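Local coordinates for protein enoyl-CoA hydratase, EchA3 (Mycobacterium marinum M, PDB 3R6H) that probably acts as a lyase of the enoyl-CoA hydratase/isomerase family, adding water to enoyl-CoA thioesters in lipid metabolism, at residues E38-A43 with F85-R90; L51-N56 with Y89-Y94; F112-G117 with Y126-N131; M144-L149 with K218-G223; E179-L182 with S188-E191. All blocks are in the same frame, centred on the assembly; numbering follows the deposited sequence.

Contact 1 (E38-A43 with F85-R90); sequences EAIDAA and FELSYR
Arg90 spans the gap between two nearly parallel helices, 30-46 and 75-92, to meet Asp41 and Ile40. The axes of the two short segments stay 12.5 Å apart and cross at 18°, a gap bridged by side chains, chiefly this arginine, whose chain is extended from CG to NE and delivers its guanidinium to the side of helix 30-46. The helices lie side by side in the crotonase-like subunit, and Tyr94, just past the end of helix 75-92, packs on Ile40 and so links the pair to strand 50-54. Arg90 NH2 gives the main bond of the salt bridge, 2.7 Å to Asp41 OD1 at an N-H...O angle of 152°, reaching the oxygen on its anti side and slightly out of the carboxylate plane. NH1 adds a weak bond, 3.3 Å to the same OD1; the carboxylate and guanidinium planes lie 44° apart. Both nitrogens have second partners on this helix: NH2 pairs with Asp44 OD2 and NH1 with Asn37 OD1. Ile40 covers one guanidinium face with its CG2, off-centre toward the rim and 3.4 Å from Arg90 NH2. Its other branch ends in CD1, which packs 3.9 Å from Leu87 CD2 on the buried side. One cation thus draws on three acceptor side chains along a single helix, its positive charge probably offsetting Asp41 and Asp44 and favouring their ionised form.

Contact 2 (L51-N56 with Y89-Y94); sequences LVIAGN and YRLLSY
In the beta-alpha-beta crossover that leads from strand 50-54 through helix 75-92 to the neighbouring parallel strand 98-102, Leu51 and Ile53 meet Leu91 and Tyr94 at the end of the helix. Leu51 does most of the work through one methyl. Its CG lies anti to the backbone N (chi1 -178°), and the branch carrying CD2 comes to rest over one face of the Tyr94 ring. This is a CH-pi contact, CD2 standing 4.3 Å from the Tyr94 ring centroid and 20° off the ring normal, displaced toward the CZ and CE2 rim. The same Leu51 CD2 also lies 4.3 Å from Leu91 CD2, so it fills the angle between leucine and tyrosine. Farther along the strand, Ile53 CG1 approaches Leu91 CD1 more loosely, at 4.4 Å. The phenol is not left without a polar partner: Tyr94 OH bonds to Asp44 OD1 on helix 30-46. The turn that carries Tyr94 out of the helix is secured by Ser93, whose OG donates to Tyr89 O over 2.7 Å while its backbone N reaches that oxygen from the opposite face of the carbonyl plane. All four touching side chains are buried. Ala43 of helix 30-46 closes against Leu51 and Tyr94, Ile18 of strand 15-20 flanks Leu51 and Ile53, and Ser116 touches Leu91 from the loop after helix 109-114.

Contact 3 (F112-G117 with Y126-N131); sequences FLLCSG and YNVQAN
Two apolar pairs join the short helix 109-114 to strand 128-129 and the residue after it: Leu114 with Val128, and Phe112 with Ala130. Leu114 has CG anti to its backbone N (chi1 167°) and chi2 near 65°, a rotamer that sends CD2 out to the strand. That methyl stands before the fork of Val128, 3.7 Å from Val128 CG1 and 3.9 Å from Val128 CG2, the two side chains crossing at roughly a right angle. In Phe112 it is the carbonyl carbon that CG opposes (chi1 -46°). From there the ring reaches Ala130, whose CB lies 4.0 Å from Phe112 CE1 and 4.2 Å from Phe112 CZ, at an oblique angle to the ring. Side chains alternating along the strand and just beyond it make this possible: Val128 and Ala130 both point at the helix, with Gln129 between them turned elsewhere. The helix ends in a type I turn from Leu114 to Gly117, where Ser116 folds its OG back 2.7 Å to Phe112 O; Ser88 OG is a further partner of this hydroxyl. The Phe112 side chain lies about 4 Å from a bound potassium ion. The three-stranded sheet of 105-107, 128-129 and 165-166, with a helix packed against it, belongs to the crotonase fold, in which the start of the equivalent helix usually faces the thioester pocket.

Contact 4 (M144-L149 with K218-G223); sequences MEVLKL and KAIRAG
Ile220 and Ala219 of helix 214-225 lie against Val146 and Glu145 of helix 141-150, and the contact changes character from its inner to its outer edge. On the inner edge Val146 and Ile220 are buried. Ile220 extends its CG1 branch (chi2 172°) so that CD1 comes 3.7 Å from Val146 CG2, the two side chains crossing obliquely. The glutamate contributes only its CB methylene here, with Ile220 CG1 resting 3.8 Å from Glu145 CB. Behind them Val146 leans on Cys115 and on Ser88 of helix 75-92, and Ile220 on Tyr89 and Leu92 of that helix. The three helices therefore close on one another in the helical layer of this crotonase-like subunit, 141-150 and 214-225 running nearly antiparallel at 161° with segment axes 9.4 Å apart. Segment 144-149 also reaches other chains: Met144 packs on Ala212 of a second subunit and Leu149 on Gln157 of a third, which places helix 141-150 at contacts with both other subunits of the three-chain assembly. Toward the outside the partners, Glu145 and Ala219, are both partly exposed, and no hydrogen bond joins the two segments. Glu145 bends at chi2 (-74°) and lays its carboxylate flat on the methyl of Ala219. Ala219 CB sits over the carboxylate face, 3.3 Å from Glu145 CD and 3.5 Å from each of Glu145 OE1 and OE2.

Contact 5 (E179-L182 with S188-E191); sequences EISL and SRAE
Arg189, one turn into helix 186-198, grips Glu179 at the edge of the main sheet and rests on Ser181. Just before it, Ser188 faces solvent, its OG making a weak bond to Val185 O near the start of the helix. Arg189 follows with CG anti to its backbone N, then bends at chi2, which brings CG 3.6 Å from Ser181 OG and swings the guanidinium along to the glutamate. The grip is side-on and uses two nitrogens: NE donates to Glu179 OE2 over 2.8 Å at 160°, and NH2 to Glu179 OE1 over 3.0 Å at 144°. Both oxygens are met on their syn sides, NE approaching OE2 tilted from the carboxylate plane, and the two flat groups stand 51° apart. Each end has further partners: Glu179 OE1 also bonds to His119 NE2 of the adjoining strand, and Arg189 NH1 forms salt bridges with Glu192 and Glu196 farther along its own helix. Here the chain turns from strand 179-180, one of the two edge strands in this subunit's six-stranded crotonase sheet, into a helix packed on that sheet, so the salt bridge spans a short strand-to-helix connection at the surface. Next, Ala190 is buried, packing on Val99 and Ala101 of strand 98-102. Glu191, last in the segment, has its side chain against Ile15 and Val17 of strand 15-20.

Contacts 1 and 2 are the closest pair, about 7 Å between centres, and share Tyr89 and Arg90 at the end of helix 75-92. That helix is the hub: its Ser88 meets Ser116 of contact 3, and its Glu86 forms a salt bridge with Arg221 of contact 4. Along the chain contacts 1 and 2 close first, contact 3 follows, and contact 5 nests within the long loop closed by contact 4. Contacts 4 and 5 lie farthest apart, about 27 Å between centres, on opposite sides of the chain's centre. Contacts 2 and 5 reach the larger, six-stranded sheet and contact 3 involves the smaller one, while contacts 1 and 4 join helices of the same crotonase-like unit.

Contact 1 (E38-A43 with F85-R90)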
# COMPACT_ATOMS: atom_id res chain seq x y z
N GLU A 38 -30.05 9.29 11.40
CA GLU A 38 -31.40 8.77 11.61
C GLU A 38 -31.73 7.67 10.61
O GLU A 38 -32.42 6.70 10.94
CB GLU A 38 -32.42 9.93 11.56
CG GLU A 38 -32.32 10.83 12.80
CD GLU A 38 -33.20 12.08 12.77
OE1 GLU A 38 -33.86 12.33 11.74
OE2 GLU A 38 -33.21 12.83 13.79
N ALA A 39 -31.21 7.80 9.39
CA ALA A 39 -31.43 6.78 8.37
C ALA A 39 -30.68 5.49 8.73
O ALA A 39 -31.20 4.39 8.58
CB ALA A 39 -31.01 7.29 6.99
N ILE A 40 -29.45 5.62 9.22
CA ILE A 40 -28.70 4.44 9.66
C ILE A 40 -29.35 3.79 10.89
O ILE A 40 -29.39 2.58 10.99
CB ILE A 40 -27.20 4.76 9.92
CG1 ILE A 40 -26.55 5.34 8.67
CG2 ILE A 40 -26.42 3.52 10.33
CD1 ILE A 40 -25.19 5.95 8.93
N ASP A 41 -29.87 4.62 11.81
CA ASP A 41 -30.70 4.11 12.91
C ASP A 41 -31.84 3.23 12.36
O ASP A 41 -32.16 2.18 12.92
CB ASP A 41 -31.29 5.27 13.73
CG ASP A 41 -30.28 6.04 14.54
OD1 ASP A 41 -29.11 5.64 14.66
OD2 ASP A 41 -30.70 7.12 15.07
N ALA A 42 -32.47 3.67 11.28
CA ALA A 42 -33.57 2.92 10.66
C ALA A 42 -33.08 1.59 10.08
O ALA A 42 -33.71 0.56 10.25
CB ALA A 42 -34.28 3.77 9.62
N ALA A 43 -31.92 1.61 9.43
CA ALA A 43 -31.33 0.38 8.94
C ALA A 43 -31.01 -0.59 10.09
O ALA A 43 -31.21 -1.80 9.96
CB ALA A 43 -30.03 0.69 8.10
N PHE A 85 -16.65 12.92 11.13
CA PHE A 85 -15.73 11.81 11.37
C PHE A 85 -16.34 10.73 12.21
O PHE A 85 -15.99 9.57 12.03
CB PHE A 85 -14.39 12.35 11.91
CG PHE A 85 -13.74 13.26 10.93
CD1 PHE A 85 -13.47 12.79 9.65
CD2 PHE A 85 -13.42 14.57 11.25
CE1 PHE A 85 -12.89 13.63 8.70
CE2 PHE A 85 -12.84 15.42 10.29
CZ PHE A 85 -12.61 14.95 9.03
N GLU A 86 -17.29 11.08 13.09
CA GLU A 86 -18.05 10.03 13.76
C GLU A 86 -18.87 9.17 12.75
O GLU A 86 -18.98 7.94 12.91
CB GLU A 86 -18.99 10.62 14.81
CG GLU A 86 -19.58 9.56 15.70
CD GLU A 86 -18.53 8.92 16.62
OE1 GLU A 86 -17.75 9.69 17.24
OE2 GLU A 86 -18.47 7.67 16.69
N LEU A 87 -19.44 9.81 11.74
CA LEU A 87 -20.12 9.06 10.67
C LEU A 87 -19.16 8.10 9.95
O LEU A 87 -19.53 6.95 9.69
CB LEU A 87 -20.83 9.96 9.66
CG LEU A 87 -22.26 10.39 9.98
CD1 LEU A 87 -22.65 11.65 9.18
CD2 LEU A 87 -23.25 9.23 9.75
N SER A 88 -17.96 8.57 9.60
CA SER A 88 -16.94 7.65 9.04
C SER A 88 -16.67 6.46 9.94
O SER A 88 -16.61 5.33 9.49
CB SER A 88 -15.60 8.36 8.77
OG SER A 88 -15.69 9.23 7.68
N TYR A 89 -16.50 6.72 11.24
CA TYR A 89 -16.26 5.68 12.22
C TYR A 89 -17.44 4.70 12.26
O TYR A 89 -17.24 3.49 12.28
CB TYR A 89 -16.06 6.31 13.61
CG TYR A 89 -15.65 5.29 14.66
CD1 TYR A 89 -16.60 4.48 15.28
CD2 TYR A 89 -14.33 5.12 15.01
CE1 TYR A 89 -16.22 3.51 16.18
CE2 TYR A 89 -13.95 4.18 15.92
CZ TYR A 89 -14.88 3.38 16.51
OH TYR A 89 -14.46 2.43 17.43
N ARG A 90 -18.65 5.24 12.25
CA ARG A 90 -19.87 4.43 12.31
C ARG A 90 -19.97 3.49 11.12
O ARG A 90 -20.33 2.31 11.28
CB ARG A 90 -21.13 5.33 12.38
CG ARG A 90 -22.38 4.55 12.65
CD ARG A 90 -23.58 5.43 12.91
NE ARG A 90 -24.77 4.61 13.16
CZ ARG A 90 -26.01 5.10 13.37
NH1 ARG A 90 -26.24 6.39 13.31
NH2 ARG A 90 -27.02 4.28 13.61

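Contact 2 (L51-N56 with Y89-Y94)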
# COMPACT_ATOMS: atom_id res chain seq x y z
N LEU A 51 -25.94 -2.38 3.58
CA LEU A 51 -26.42 -1.01 3.53
C LEU A 51 -25.73 -0.29 2.37
O LEU A 51 -24.50 -0.33 2.28
CB LEU A 51 -26.06 -0.31 4.83
CG LEU A 51 -26.50 1.12 5.02
CD1 LEU A 51 -28.05 1.24 4.90
CD2 LEU A 51 -25.98 1.65 6.39
N VAL A 52 -26.51 0.41 1.56
CA VAL A 52 -26.03 1.23 0.46
C VAL A 52 -26.15 2.71 0.87
O VAL A 52 -27.22 3.15 1.38
CB VAL A 52 -26.84 0.98 -0.81
CG1 VAL A 52 -26.45 1.98 -1.93
CG2 VAL A 52 -26.67 -0.48 -1.29
N ILE A 53 -25.08 3.47 0.67
CA ILE A 53 -25.13 4.94 0.82
C ILE A 53 -24.90 5.56 -0.55
O ILE A 53 -23.85 5.27 -1.15
CB ILE A 53 -24.01 5.48 1.76
CG1 ILE A 53 -23.93 4.71 3.09
CG2 ILE A 53 -24.14 6.98 1.96
CD1 ILE A 53 -25.18 4.81 3.92
N ALA A 54 -25.84 6.39 -1.02
CA ALA A 54 -25.80 6.99 -2.35
C ALA A 54 -25.89 8.50 -2.26
O ALA A 54 -26.41 9.04 -1.28
CB ALA A 54 -26.97 6.45 -3.25
N GLY A 55 -25.42 9.18 -3.31
CA GLY A 55 -25.59 10.61 -3.44
C GLY A 55 -26.80 10.90 -4.31
O GLY A 55 -27.74 10.09 -4.38
N ASN A 56 -26.76 12.05 -4.98
CA ASN A 56 -27.82 12.43 -5.91
C ASN A 56 -27.30 12.33 -7.34
O ASN A 56 -26.25 11.73 -7.61
CB ASN A 56 -28.44 13.81 -5.53
CG ASN A 56 -27.48 14.98 -5.67
OD1 ASN A 56 -26.48 14.93 -6.41
ND2 ASN A 56 -27.81 16.09 -4.98
N TYR A 89 -16.50 6.72 11.24
CA TYR A 89 -16.26 5.68 12.22
C TYR A 89 -17.44 4.70 12.26
O TYR A 89 -17.24 3.49 12.28
CB TYR A 89 -16.06 6.31 13.61
CG TYR A 89 -15.65 5.29 14.66
CD1 TYR A 89 -16.60 4.48 15.28
CD2 TYR A 89 -14.33 5.12 15.01
CE1 TYR A 89 -16.22 3.51 16.18
CE2 TYR A 89 -13.95 4.18 15.92
CZ TYR A 89 -14.88 3.38 16.51
OH TYR A 89 -14.46 2.43 17.43
N ARG A 90 -18.65 5.24 12.25
CA ARG A 90 -19.87 4.43 12.31
C ARG A 90 -19.97 3.49 11.12
O ARG A 90 -20.33 2.31 11.28
CB ARG A 90 -21.13 5.33 12.38
CG ARG A 90 -22.38 4.55 12.65
CD ARG A 90 -23.58 5.43 12.91
NE ARG A 90 -24.77 4.61 13.16
CZ ARG A 90 -26.01 5.10 13.37
NH1 ARG A 90 -26.24 6.39 13.31
NH2 ARG A 90 -27.02 4.28 13.61
N LEU A 91 -19.64 3.98 9.93
CA LEU A 91 -19.70 3.17 8.70
C LEU A 91 -18.52 2.19 8.60
O LEU A 91 -18.71 1.04 8.19
CB LEU A 91 -19.82 4.06 7.46
CG LEU A 91 -21.18 4.79 7.44
CD1 LEU A 91 -21.14 5.78 6.32
CD2 LEU A 91 -22.35 3.81 7.31
N LEU A 92 -17.33 2.62 9.00
CA LEU A 92 -16.17 1.73 9.00
C LEU A 92 -16.26 0.56 9.98
O LEU A 92 -15.63 -0.49 9.78
CB LEU A 92 -14.86 2.51 9.22
CG LEU A 92 -14.32 3.24 8.00
CD1 LEU A 92 -13.18 4.19 8.48
CD2 LEU A 92 -13.82 2.30 6.90
N SER A 93 -17.04 0.76 11.05
CA SER A 93 -17.29 -0.26 12.07
C SER A 93 -18.69 -0.86 11.97
O SER A 93 -19.15 -1.52 12.90
CB SER A 93 -17.06 0.32 13.47
OG SER A 93 -17.98 1.34 13.76
N TYR A 94 -19.37 -0.63 10.86
CA TYR A 94 -20.72 -1.13 10.71
C TYR A 94 -20.64 -2.66 10.68
O TYR A 94 -19.73 -3.23 10.05
CB TYR A 94 -21.39 -0.55 9.43
CG TYR A 94 -22.90 -0.62 9.48
CD1 TYR A 94 -23.62 0.23 10.34
CD2 TYR A 94 -23.61 -1.52 8.70
CE1 TYR A 94 -25.00 0.17 10.42
CE2 TYR A 94 -25.00 -1.60 8.77
CZ TYR A 94 -25.68 -0.76 9.65
OH TYR A 94 -27.05 -0.85 9.71

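Contact 3 (F112-G117 with Y126-N131)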
# COMPACT_ATOMS: atom_id res chain seq x y z
N PHE A 112 -13.90 11.39 2.19
CA PHE A 112 -13.69 10.61 3.40
C PHE A 112 -14.87 9.69 3.67
O PHE A 112 -14.67 8.54 4.06
CB PHE A 112 -13.35 11.48 4.61
CG PHE A 112 -12.33 12.54 4.33
CD1 PHE A 112 -11.22 12.29 3.51
CD2 PHE A 112 -12.47 13.80 4.89
CE1 PHE A 112 -10.31 13.29 3.22
CE2 PHE A 112 -11.56 14.80 4.61
CZ PHE A 112 -10.47 14.57 3.78
N LEU A 113 -16.09 10.19 3.44
CA LEU A 113 -17.30 9.37 3.53
C LEU A 113 -17.25 8.20 2.52
O LEU A 113 -17.55 7.05 2.89
CB LEU A 113 -18.56 10.25 3.34
CG LEU A 113 -19.90 9.53 3.49
CD1 LEU A 113 -19.99 9.01 4.90
CD2 LEU A 113 -21.09 10.48 3.20
N LEU A 114 -16.86 8.49 1.28
CA LEU A 114 -16.71 7.48 0.23
C LEU A 114 -15.76 6.36 0.71
O LEU A 114 -16.05 5.18 0.55
CB LEU A 114 -16.16 8.14 -1.06
CG LEU A 114 -15.67 7.20 -2.15
CD1 LEU A 114 -16.86 6.38 -2.69
CD2 LEU A 114 -14.96 8.05 -3.24
N CYS A 115 -14.66 6.75 1.36
CA CYS A 115 -13.66 5.81 1.89
C CYS A 115 -14.09 5.08 3.18
O CYS A 115 -13.32 4.28 3.74
CB CYS A 115 -12.37 6.55 2.16
SG CYS A 115 -11.46 6.99 0.66
N SER A 116 -15.32 5.33 3.64
CA SER A 116 -15.81 4.76 4.89
C SER A 116 -16.68 3.51 4.70
O SER A 116 -17.11 2.95 5.69
CB SER A 116 -16.58 5.82 5.72
OG SER A 116 -15.78 6.98 5.94
N GLY A 117 -16.88 3.06 3.45
CA GLY A 117 -17.63 1.83 3.17
C GLY A 117 -16.75 0.68 2.74
O GLY A 117 -15.56 0.85 2.37
N TYR A 126 -16.14 10.58 -12.53
CA TYR A 126 -16.41 11.23 -11.27
C TYR A 126 -15.12 11.53 -10.52
O TYR A 126 -14.37 10.60 -10.16
CB TYR A 126 -17.32 10.39 -10.37
CG TYR A 126 -18.71 10.10 -10.98
CD1 TYR A 126 -19.19 10.81 -12.06
CD2 TYR A 126 -19.54 9.16 -10.40
CE1 TYR A 126 -20.47 10.55 -12.60
CE2 TYR A 126 -20.81 8.91 -10.93
CZ TYR A 126 -21.25 9.60 -12.03
OH TYR A 126 -22.48 9.39 -12.61
N ASN A 127 -14.88 12.81 -10.26
CA ASN A 127 -13.69 13.21 -9.52
C ASN A 127 -13.78 12.89 -8.04
O ASN A 127 -14.84 13.07 -7.40
CB ASN A 127 -13.39 14.71 -9.69
CG ASN A 127 -13.00 15.08 -11.09
OD1 ASN A 127 -12.25 14.35 -11.75
ND2 ASN A 127 -13.45 16.27 -11.55
N VAL A 128 -12.65 12.45 -7.48
CA VAL A 128 -12.52 12.16 -6.06
C VAL A 128 -11.28 12.92 -5.61
O VAL A 128 -10.22 12.75 -6.19
CB VAL A 128 -12.36 10.66 -5.74
CG1 VAL A 128 -12.31 10.47 -4.20
CG2 VAL A 128 -13.52 9.84 -6.40
N GLN A 129 -11.43 13.79 -4.62
CA GLN A 129 -10.36 14.72 -4.26
C GLN A 129 -10.51 15.21 -2.85
O GLN A 129 -11.59 15.58 -2.44
CB GLN A 129 -10.41 15.94 -5.17
CG GLN A 129 -9.26 16.91 -4.95
CD GLN A 129 -9.47 18.26 -5.60
OE1 GLN A 129 -10.59 18.65 -5.93
NE2 GLN A 129 -8.38 19.03 -5.72
N ALA A 130 -9.43 15.14 -2.09
CA ALA A 130 -9.32 15.87 -0.82
C ALA A 130 -8.69 17.22 -1.18
O ALA A 130 -7.49 17.33 -1.31
CB ALA A 130 -8.43 15.08 0.17
N ASN A 131 -9.52 18.22 -1.40
CA ASN A 131 -9.06 19.49 -1.90
C ASN A 131 -8.61 20.47 -0.84
O ASN A 131 -8.30 21.60 -1.17
CB ASN A 131 -10.16 20.13 -2.76
CG ASN A 131 -11.31 20.69 -1.94
OD1 ASN A 131 -11.65 20.17 -0.88
ND2 ASN A 131 -11.96 21.76 -2.46

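Contact 4 (M144-L149 with K218-G223)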
# COMPACT_ATOMS: atom_id res chain seq x y z
N MET A 144 -7.03 11.95 7.79
CA MET A 144 -5.80 11.32 7.30
C MET A 144 -5.82 9.81 7.53
O MET A 144 -5.35 9.03 6.69
CB MET A 144 -4.54 11.94 7.93
CG MET A 144 -4.31 13.44 7.55
SD MET A 144 -3.92 13.65 5.80
CE MET A 144 -2.21 13.06 5.82
N GLU A 145 -6.36 9.40 8.66
CA GLU A 145 -6.39 7.96 8.97
C GLU A 145 -7.35 7.22 8.03
O GLU A 145 -7.09 6.08 7.62
CB GLU A 145 -6.79 7.75 10.43
CG GLU A 145 -5.74 8.26 11.44
CD GLU A 145 -4.51 7.42 11.55
OE1 GLU A 145 -4.49 6.24 11.10
OE2 GLU A 145 -3.51 7.95 12.11
N VAL A 146 -8.46 7.85 7.69
CA VAL A 146 -9.41 7.29 6.73
C VAL A 146 -8.75 7.12 5.36
O VAL A 146 -8.83 6.04 4.76
CB VAL A 146 -10.67 8.17 6.60
CG1 VAL A 146 -11.51 7.76 5.42
CG2 VAL A 146 -11.55 8.13 7.91
N LEU A 147 -8.02 8.15 4.91
CA LEU A 147 -7.28 8.05 3.65
C LEU A 147 -6.21 6.96 3.71
O LEU A 147 -6.07 6.17 2.79
CB LEU A 147 -6.65 9.37 3.24
CG LEU A 147 -7.59 10.53 2.90
CD1 LEU A 147 -6.74 11.76 2.63
CD2 LEU A 147 -8.53 10.19 1.72
N LYS A 148 -5.45 6.92 4.81
CA LYS A 148 -4.32 5.99 4.92
C LYS A 148 -4.81 4.55 4.90
O LYS A 148 -4.11 3.67 4.42
CB LYS A 148 -3.56 6.23 6.22
CG LYS A 148 -2.17 5.60 6.22
CD LYS A 148 -1.41 5.97 7.45
CE LYS A 148 -1.76 5.10 8.61
NZ LYS A 148 -0.68 5.18 9.69
N LEU A 149 -6.01 4.32 5.40
CA LEU A 149 -6.57 2.98 5.42
C LEU A 149 -6.80 2.41 4.01
O LEU A 149 -6.81 1.18 3.85
CB LEU A 149 -7.91 2.95 6.18
CG LEU A 149 -8.55 1.59 6.46
CD1 LEU A 149 -7.72 0.69 7.39
CD2 LEU A 149 -9.94 1.88 7.11
N LYS A 218 -8.94 2.98 16.10
CA LYS A 218 -8.39 3.61 17.32
C LYS A 218 -7.88 5.03 17.03
O LYS A 218 -8.12 5.97 17.82
CB LYS A 218 -7.29 2.74 17.91
CG LYS A 218 -6.60 3.29 19.14
CD LYS A 218 -5.68 2.25 19.77
CE LYS A 218 -4.75 2.87 20.79
NZ LYS A 218 -3.93 1.87 21.52
N ALA A 219 -7.18 5.16 15.90
CA ALA A 219 -6.59 6.45 15.52
C ALA A 219 -7.65 7.46 15.08
O ALA A 219 -7.52 8.66 15.33
CB ALA A 219 -5.53 6.26 14.42
N ILE A 220 -8.69 7.00 14.39
CA ILE A 220 -9.85 7.86 14.08
C ILE A 220 -10.57 8.38 15.35
O ILE A 220 -10.90 9.58 15.44
CB ILE A 220 -10.86 7.11 13.16
CG1 ILE A 220 -10.22 6.86 11.79
CG2 ILE A 220 -12.17 7.88 13.01
CD1 ILE A 220 -11.05 5.96 10.85
N ARG A 221 -10.80 7.49 16.31
CA ARG A 221 -11.29 7.85 17.63
C ARG A 221 -10.37 8.90 18.26
O ARG A 221 -10.86 9.91 18.76
CB ARG A 221 -11.42 6.61 18.52
CG ARG A 221 -11.88 6.89 19.98
CD ARG A 221 -13.26 7.57 20.06
NE ARG A 221 -14.27 6.87 19.28
CZ ARG A 221 -15.31 7.45 18.68
NH1 ARG A 221 -15.53 8.76 18.78
NH2 ARG A 221 -16.14 6.70 17.96
N ALA A 222 -9.05 8.69 18.25
CA ALA A 222 -8.15 9.70 18.81
C ALA A 222 -8.23 11.03 18.05
O ALA A 222 -8.15 12.13 18.65
CB ALA A 222 -6.70 9.19 18.88
N GLY A 223 -8.40 10.95 16.73
CA GLY A 223 -8.55 12.12 15.89
C GLY A 223 -9.83 12.88 16.14
O GLY A 223 -9.85 14.13 16.08

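Contact 5 (E179-L182 with S188-E191)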
# COMPACT_ATOMS: atom_id res chain seq x y z
N GLU A 179 -14.63 -0.24 -7.71
CA GLU A 179 -15.29 -0.70 -8.91
C GLU A 179 -15.74 0.45 -9.74
O GLU A 179 -16.28 1.43 -9.20
CB GLU A 179 -16.51 -1.55 -8.55
CG GLU A 179 -17.27 -2.04 -9.74
CD GLU A 179 -18.28 -3.15 -9.45
OE1 GLU A 179 -18.50 -3.54 -8.29
OE2 GLU A 179 -18.89 -3.64 -10.45
N ILE A 180 -15.52 0.33 -11.05
CA ILE A 180 -16.00 1.31 -12.00
C ILE A 180 -17.19 0.74 -12.73
O ILE A 180 -17.12 -0.37 -13.26
CB ILE A 180 -14.94 1.70 -13.06
CG1 ILE A 180 -13.69 2.30 -12.38
CG2 ILE A 180 -15.55 2.66 -14.09
CD1 ILE A 180 -12.49 2.46 -13.33
N SER A 181 -18.28 1.50 -12.76
CA SER A 181 -19.50 1.12 -13.47
C SER A 181 -19.91 2.24 -14.41
O SER A 181 -19.50 3.38 -14.26
CB SER A 181 -20.67 0.90 -12.47
OG SER A 181 -20.38 -0.25 -11.70
N LEU A 182 -20.75 1.92 -15.38
CA LEU A 182 -21.34 3.00 -16.19
C LEU A 182 -22.25 3.87 -15.28
O LEU A 182 -22.82 3.36 -14.31
CB LEU A 182 -22.13 2.43 -17.36
CG LEU A 182 -21.30 1.62 -18.36
CD1 LEU A 182 -22.25 0.90 -19.36
CD2 LEU A 182 -20.35 2.59 -19.07
N SER A 188 -27.75 0.95 -9.20
CA SER A 188 -28.22 -0.42 -9.35
C SER A 188 -27.10 -1.43 -9.08
O SER A 188 -27.35 -2.45 -8.43
CB SER A 188 -28.92 -0.65 -10.70
OG SER A 188 -28.08 -0.43 -11.79
N ARG A 189 -25.87 -1.13 -9.53
CA ARG A 189 -24.75 -2.05 -9.28
C ARG A 189 -24.39 -2.06 -7.78
O ARG A 189 -24.14 -3.13 -7.22
CB ARG A 189 -23.54 -1.73 -10.14
CG ARG A 189 -22.32 -2.54 -9.80
CD ARG A 189 -22.44 -4.03 -10.10
NE ARG A 189 -21.31 -4.65 -9.44
CZ ARG A 189 -21.31 -5.73 -8.67
NH1 ARG A 189 -22.38 -6.51 -8.55
NH2 ARG A 189 -20.15 -6.09 -8.11
N ALA A 190 -24.43 -0.90 -7.11
CA ALA A 190 -24.18 -0.85 -5.67
C ALA A 190 -25.20 -1.70 -4.90
O ALA A 190 -24.84 -2.46 -3.97
CB ALA A 190 -24.18 0.61 -5.17
N GLU A 191 -26.46 -1.62 -5.31
CA GLU A 191 -27.53 -2.42 -4.69
C GLU A 191 -27.33 -3.92 -4.96
O GLU A 191 -27.48 -4.73 -4.04
CB GLU A 191 -28.92 -1.92 -5.16
CG GLU A 191 -29.24 -0.56 -4.65
CD GLU A 191 -30.44 0.13 -5.32
OE1 GLU A 191 -30.86 -0.32 -6.40
OE2 GLU A 191 -30.90 1.15 -4.79